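Local coordinates for uncharacterized protein (Pseudomonas protegens, PDB 4KT3), which is a type VI secretion effector that acts as a peptidoglycan glycoside hydrolase and is bound by a cognate immunity protein, at residues A[32-35]-A[36-39]. Residues are numbered along the deposited sequence; the frame is centred on the assembly and turned at random.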
loop_
_atom_site.group_PDB
_atom_site.type_symbol
_atom_site.label_atom_id
_atom_site.label_comp_id
_atom_site.label_asym_id
_atom_site.label_seq_id
_atom_site.Cartn_x
_atom_site.Cartn_y
_atom_site.Cartn_z
ATOM N N CYS A 32 -0.721 -12.132 11.456
ATOM C CA CYS A 32 -1.016 -11.353 12.663
ATOM C C CYS A 32 0.200 -10.587 13.188
ATOM O O CYS A 32 0.077 -9.759 14.092
ATOM C CB CYS A 32 -1.568 -12.254 13.770
ATOM S SG CYS A 32 -3.112 -13.139 13.384
ATOM N N ASN A 33 1.370 -10.855 12.617
ATOM C CA ASN A 33 2.597 -10.211 13.069
ATOM C C ASN A 33 2.816 -8.829 12.459
ATOM O O ASN A 33 3.644 -8.056 12.945
ATOM C CB ASN A 33 3.801 -11.109 12.771
ATOM C CG ASN A 33 3.801 -12.357 13.608
ATOM O OD1 ASN A 33 3.261 -12.367 14.707
ATOM N ND2 ASN A 33 4.410 -13.420 13.094
ATOM N N ASN A 34 2.069 -8.512 11.403
ATOM C CA ASN A 34 2.104 -7.181 10.816
ATOM C C ASN A 34 1.131 -6.311 11.599
ATOM O O ASN A 34 -0.068 -6.265 11.305
ATOM C CB ASN A 34 1.711 -7.252 9.342
ATOM C CG ASN A 34 1.790 -5.911 8.647
ATOM O OD1 ASN A 34 1.772 -4.854 9.292
ATOM N ND2 ASN A 34 1.879 -5.943 7.310
ATOM N N ILE A 35 1.644 -5.635 12.615
ATOM C CA ILE A 35 0.772 -4.931 13.554
ATOM C C ILE A 35 0.003 -3.781 12.879
ATOM O O ILE A 35 -1.195 -3.586 13.133
ATOM C CB ILE A 35 1.573 -4.431 14.787
ATOM C CG1 ILE A 35 2.276 -5.599 15.502
ATOM C CG2 ILE A 35 0.668 -3.713 15.755
ATOM C CD1 ILE A 35 1.386 -6.811 15.819
ATOM N N SER A 36 0.673 -3.041 12.010
ATOM C CA SER A 36 0.026 -1.954 11.278
ATOM C C SER A 36 -1.198 -2.482 10.544
ATOM O O SER A 36 -2.289 -1.876 10.593
ATOM C CB SER A 36 1.010 -1.359 10.276
ATOM O OG SER A 36 0.425 -0.310 9.526
ATOM N N ALA A 37 -1.004 -3.568 9.801
ATOM C CA ALA A 37 -2.106 -4.131 9.014
ATOM C C ALA A 37 -3.253 -4.647 9.897
ATOM O O ALA A 37 -4.428 -4.418 9.603
ATOM C CB ALA A 37 -1.585 -5.228 8.088
ATOM N N VAL A 38 -2.919 -5.347 10.974
ATOM C CA VAL A 38 -3.936 -5.876 11.882
ATOM C C VAL A 38 -4.717 -4.731 12.519
ATOM O O VAL A 38 -5.930 -4.789 12.647
ATOM C CB VAL A 38 -3.300 -6.783 12.980
ATOM C CG1 VAL A 38 -4.311 -7.113 14.085
ATOM C CG2 VAL A 38 -2.766 -8.069 12.357
ATOM N N THR A 39 -4.010 -3.676 12.905
ATOM C CA THR A 39 -4.649 -2.517 13.521
ATOM C C THR A 39 -5.713 -1.924 12.572
ATOM O O THR A 39 -6.824 -1.613 12.982
ATOM C CB THR A 39 -3.575 -1.467 13.897
ATOM O OG1 THR A 39 -2.708 -2.016 14.908
ATOM C CG2 THR A 39 -4.194 -0.183 14.422
#
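Asn34 OD1 accepts a hydrogen bond from Ala37 N at 3.1 Å, nearly straight at hydrogen (168°) although the donor stands well above the carbonyl plane of the amide. With CG anti to the backbone N (chi1 -177°), the side chain is directed at the first turn, where backbone N-H groups lack the usual i-4 helical carbonyl partner. His59 of the neighbouring chain, which is a putative lipoprotein and evidently the immunity partner, also hydrogen-bonds to OD1, so one carbonyl oxygen both caps the helix and takes part in the interface between the two chains. This is the N-cap of helix 35-54, a position asparagine suits because its acceptor lies just two bonds beyond CB. The regular backbone pattern starts at once: Val38 N reaches Asn34 O at 3.0 Å, and Thr39 N bonds to Ile35 O. Thr39 OG1 gives Ile35 O a second hydrogen bond (2.8 Å), from above the carbonyl plane, as a helical threonine can when its hydroxyl is anti to its own carbonyl carbon (chi1 -65°). Van der Waals contacts accompany these bonds. Ala37 CB, a methyl small enough to pack against the amide, lies 3.5 Å from Asn34 CG. Branched Val38 extends CG2 to Cys32 CA (3.7 Å) and also touches Cys177, the disulfide partner of Cys32.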